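Local coordinates for protein DNA ligase (Aquifex aeolicus, PDB 3QWU) that probably seals nucleic acid ends as an ATP-dependent ligase, holds adenosine in its nucleotide pocket and also binds calcium, at residues K241-A244 with K245-L248; Q249-P252 with E253-T256. One frame throughout, in Å; residues are numbered along the deposited sequence.

Interaction 1: residues K241-A244 with K245-L248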
loop_
_atom_site.group_PDB
_atom_site.type_symbol
_atom_site.label_atom_id
_atom_site.label_comp_id
_atom_site.label_asym_id
_atom_site.label_seq_id
_atom_site.Cartn_x
_atom_site.Cartn_y
_atom_site.Cartn_z
ATOM N N LYS A 241 4.102 -5.360 -11.436
ATOM C CA LYS A 241 5.319 -6.186 -11.536
ATOM C C LYS A 241 6.613 -5.424 -11.649
ATOM O O LYS A 241 7.585 -5.742 -10.946
ATOM C CB LYS A 241 5.221 -7.126 -12.734
ATOM C CG LYS A 241 6.534 -7.823 -13.166
ATOM C CD LYS A 241 6.566 -9.312 -12.903
ATOM C CE LYS A 241 7.858 -9.980 -13.411
ATOM N NZ LYS A 241 7.540 -11.269 -14.194
ATOM N N THR A 242 6.673 -4.443 -12.546
ATOM C CA THR A 242 7.927 -3.748 -12.744
ATOM C C THR A 242 8.194 -2.800 -11.616
ATOM O O THR A 242 9.263 -2.295 -11.534
ATOM C CB THR A 242 7.957 -2.948 -14.049
ATOM O OG1 THR A 242 6.899 -2.032 -13.993
ATOM C CG2 THR A 242 7.755 -3.874 -15.283
ATOM N N ASN A 243 7.234 -2.549 -10.740
ATOM C CA ASN A 243 7.482 -1.690 -9.582
ATOM C C ASN A 243 7.814 -2.427 -8.287
ATOM O O ASN A 243 7.808 -1.827 -7.208
ATOM C CB ASN A 243 6.278 -0.805 -9.349
ATOM C CG ASN A 243 6.475 0.525 -9.951
ATOM O OD1 ASN A 243 6.870 1.483 -9.242
ATOM N ND2 ASN A 243 6.298 0.614 -11.293
ATOM N N ALA A 244 8.051 -3.732 -8.380
ATOM C CA ALA A 244 8.380 -4.524 -7.189
ATOM C C ALA A 244 9.578 -3.936 -6.422
ATOM O O ALA A 244 9.507 -3.791 -5.229
ATOM C CB ALA A 244 8.669 -5.967 -7.565
ATOM N N LYS A 245 10.677 -3.637 -7.116
ATOM C CA LYS A 245 11.926 -3.206 -6.468
ATOM C C LYS A 245 11.747 -1.865 -5.761
ATOM O O LYS A 245 12.522 -1.475 -4.877
ATOM C CB LYS A 245 13.050 -3.149 -7.494
ATOM C CG LYS A 245 13.466 -4.545 -7.937
ATOM C CD LYS A 245 14.398 -4.550 -9.126
ATOM C CE LYS A 245 14.939 -5.937 -9.481
ATOM N NZ LYS A 245 15.995 -5.825 -10.523
ATOM N N ASN A 246 10.619 -1.253 -6.099
ATOM C CA ASN A 246 10.284 0.121 -5.835
ATOM C C ASN A 246 9.304 0.218 -4.729
ATOM O O ASN A 246 8.834 1.297 -4.441
ATOM C CB ASN A 246 9.576 0.650 -7.104
ATOM C CG ASN A 246 10.018 2.000 -7.482
ATOM O OD1 ASN A 246 10.217 2.259 -8.683
ATOM N ND2 ASN A 246 10.232 2.882 -6.475
ATOM N N MET A 247 8.964 -0.919 -4.126
ATOM C CA MET A 247 7.811 -1.007 -3.207
ATOM C C MET A 247 7.895 -0.222 -1.917
ATOM O O MET A 247 6.875 -0.058 -1.277
ATOM C CB MET A 247 7.495 -2.451 -2.827
ATOM C CG MET A 247 6.362 -3.024 -3.582
ATOM S SD MET A 247 6.028 -4.715 -3.072
ATOM C CE MET A 247 5.311 -5.283 -4.647
ATOM N N LEU A 248 9.077 0.199 -1.486
ATOM C CA LEU A 248 9.156 0.891 -0.205
ATOM C C LEU A 248 8.812 2.367 -0.436
ATOM O O LEU A 248 8.310 3.039 0.452
ATOM C CB LEU A 248 10.522 0.671 0.464
ATOM C CG LEU A 248 10.888 -0.802 0.789
ATOM C CD1 LEU A 248 12.255 -0.910 1.447
ATOM C CD2 LEU A 248 9.837 -1.478 1.671
HETATM O O HOH W 1 10.926 -4.275 -9.820
#

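Interaction 2: residues Q249-P252 with E253-T256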
loop_
_atom_site.group_PDB
_atom_site.type_symbol
_atom_site.label_atom_id
_atom_site.label_comp_id
_atom_site.label_asym_id
_atom_site.label_seq_id
_atom_site.Cartn_x
_atom_site.Cartn_y
_atom_site.Cartn_z
ATOM N N GLN A 249 8.983 2.815 -1.674
ATOM C CA GLN A 249 8.626 4.168 -2.092
ATOM C C GLN A 249 7.174 4.260 -2.632
ATOM O O GLN A 249 6.958 4.890 -3.661
ATOM C CB GLN A 249 9.605 4.655 -3.207
ATOM C CG GLN A 249 11.035 4.040 -3.228
ATOM C CD GLN A 249 11.916 4.397 -2.004
ATOM O OE1 GLN A 249 12.245 3.528 -1.187
ATOM N NE2 GLN A 249 12.325 5.665 -1.905
ATOM N N LEU A 250 6.190 3.651 -1.961
ATOM C CA LEU A 250 4.816 3.560 -2.492
ATOM C C LEU A 250 3.847 4.585 -1.952
ATOM O O LEU A 250 3.598 4.613 -0.754
ATOM C CB LEU A 250 4.182 2.211 -2.156
ATOM C CG LEU A 250 4.530 0.947 -2.940
ATOM C CD1 LEU A 250 3.751 -0.236 -2.320
ATOM C CD2 LEU A 250 4.283 1.072 -4.446
ATOM N N PRO A 251 3.188 5.346 -2.834
ATOM C CA PRO A 251 2.268 6.342 -2.310
ATOM C C PRO A 251 1.095 5.717 -1.532
ATOM O O PRO A 251 0.873 4.487 -1.629
ATOM C CB PRO A 251 1.760 7.036 -3.577
ATOM C CG PRO A 251 1.727 5.955 -4.588
ATOM C CD PRO A 251 2.968 5.118 -4.277
ATOM N N PRO A 252 0.335 6.559 -0.782
ATOM C CA PRO A 252 -0.782 6.099 0.067
ATOM C C PRO A 252 -1.998 5.522 -0.649
ATOM O O PRO A 252 -3.052 5.450 -0.044
ATOM C CB PRO A 252 -1.195 7.363 0.845
ATOM C CG PRO A 252 0.010 8.294 0.754
ATOM C CD PRO A 252 0.615 8.002 -0.580
ATOM N N GLU A 253 -1.882 5.123 -1.910
ATOM C CA GLU A 253 -2.941 4.329 -2.537
ATOM C C GLU A 253 -2.468 3.573 -3.766
ATOM O O GLU A 253 -3.229 3.474 -4.696
ATOM C CB GLU A 253 -4.131 5.216 -2.986
ATOM C CG GLU A 253 -4.863 6.073 -1.937
ATOM C CD GLU A 253 -6.146 6.737 -2.487
ATOM O OE1 GLU A 253 -6.520 6.467 -3.667
ATOM O OE2 GLU A 253 -6.783 7.519 -1.734
ATOM N N TYR A 254 -1.249 3.051 -3.839
ATOM C CA TYR A 254 -0.947 2.173 -5.000
ATOM C C TYR A 254 -1.877 0.909 -4.931
ATOM O O TYR A 254 -2.343 0.435 -5.967
ATOM C CB TYR A 254 0.553 1.790 -5.085
ATOM C CG TYR A 254 1.234 1.982 -6.448
ATOM C CD1 TYR A 254 1.566 3.260 -6.939
ATOM C CD2 TYR A 254 1.598 0.883 -7.228
ATOM C CE1 TYR A 254 2.231 3.441 -8.219
ATOM C CE2 TYR A 254 2.236 1.041 -8.496
ATOM C CZ TYR A 254 2.553 2.317 -8.992
ATOM O OH TYR A 254 3.184 2.414 -10.241
ATOM N N TYR A 255 -2.190 0.413 -3.716
ATOM C CA TYR A 255 -2.939 -0.848 -3.586
ATOM C C TYR A 255 -4.339 -0.633 -4.010
ATOM O O TYR A 255 -4.763 -1.121 -5.064
ATOM C CB TYR A 255 -2.916 -1.461 -2.146
ATOM C CG TYR A 255 -1.581 -2.036 -1.865
ATOM C CD1 TYR A 255 -0.666 -1.342 -1.084
ATOM C CD2 TYR A 255 -1.186 -3.238 -2.457
ATOM C CE1 TYR A 255 0.590 -1.819 -0.888
ATOM C CE2 TYR A 255 0.071 -3.744 -2.250
ATOM C CZ TYR A 255 0.961 -3.018 -1.458
ATOM O OH TYR A 255 2.236 -3.468 -1.241
ATOM N N THR A 256 -5.062 0.095 -3.173
ATOM C CA THR A 256 -6.439 0.384 -3.440
ATOM C C THR A 256 -6.692 0.808 -4.940
ATOM O O THR A 256 -7.770 0.542 -5.504
ATOM C CB THR A 256 -6.972 1.426 -2.400
ATOM O OG1 THR A 256 -8.129 2.103 -2.915
ATOM C CG2 THR A 256 -5.887 2.469 -1.998
#

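Interaction 1: residues K241-A244 with K245-L248
Ala-244 and Met-247 are joined by the backbone bond Met-247 N to Ala-244 O, 3.1 Å long with an angle of 145° at the hydrogen. The two residues between, Lys-245 and Asn-246, have the backbone torsions of a type I beta turn, which lies just past the C-terminal end of helix 233-242. At the helix end itself, Ala-244 N reaches back three residues and donates to Lys-241 O at 3.3 Å. Lys-245 N is satisfied by a water, 2.8 Å from the water oxygen, and that water gives a weak second bond to Thr-242 O. The same Thr-242 O also accepts a hydrogen bond from Lys-304 NZ.

Among the side chains, Asn-243 and Asn-246 lie side by side and point the same way, their amide planes 14° apart. Their OD1 atoms are 3.5 Å from each other, two acceptors with no proton to share. Asn-243 ND2 instead donates back to the backbone O of Asp-239, a calcium ligand. The extended chain of Met-247 runs beside the Ala-244 carbonyl, its CG 3.6 Å from Ala-244 O and its CE 4.1 Å from Ala-244 CA. Lys-245, straight beyond CG, carries NZ to Tyr-303 O, with Gln-295 OE1 as a weak second acceptor.

The turn packs against helix 276-299 through Lys-245 on Ala-292 and Met-247 on Leu-289. Met-247 also reaches helix 353-363 at Met-355, while Lys-245 and Asn-246 both rest on Phe-352, at the end of strand 343-352.

Interaction 2: residues Q249-P252 with E253-T256
Pro-251 and Tyr-254 bracket a distorted beta turn that leads into helix 254-269, with Glu-253 at the N-cap position. The chain arrives extended at Leu-250, continues through Pro-251 in a polyproline-like conformation, and then bends at Pro-252 and Glu-253. Across the bend, Tyr-254 N points to Pro-251 O. The N-H is fairly straight, 160° at the hydrogen, but at 3.4 Å between Tyr-254 N and Pro-251 O the bond is weak. The first amide of the helix therefore looks back to the residue three positions earlier, past two consecutive prolines that precede the N-cap residue.

Side-chain packing here is built round Leu-250, whose two methyl branches go to different tyrosines. Its CG stands anti to the carbonyl carbon (chi1 -78°), and the side chain crosses those of Tyr-254 and Tyr-255 at about a right angle. CD2 makes an off-centre CH-pi contact with Tyr-254, 4.2 Å from the ring centroid, and is nearest the CG end of the ring, at 3.8 Å from Tyr-254 CG. Pro-251 comes to the same side of this ring and approaches obliquely at CD1, with Pro-251 CD at 3.5 Å and Pro-251 CG at 3.6 Å from Tyr-254 CD1. Arg-258, one helical turn on, makes a cation-pi contact with Tyr-254.

Tyr-255 belongs to the dimer interface: its ring meets that of Tyr-255 of the second subunit, and Leu-250 packs on Thr-256 of that subunit. Within this chain, the other Leu-250 branch completes the contact, CD1 lying 3.8 Å from Tyr-255 CE1 and 3.7 Å from Tyr-255 OH.

How the interactions relate
From the N terminus, helix 233-242 ends and interaction 1 closes the turn that follows it; the chain then passes without a gap into interaction 2, which closes a second turn at the start of helix 254-269. The contacts are consecutive and neither nest nor cross, with centres 11 Å apart. They nevertheless meet in space, since Asn-243 ND2 of 241-244 packs 3.7 Å from Tyr-254 OH of 253-256. The linker is thus folded back so that its two ends approach beside Asp-239, a calcium ligand. Both contacts reach the second subunit, interaction 1 through Met-247, while interaction 1 also ties the linker to helices 276-299 and 353-363 of its own chain.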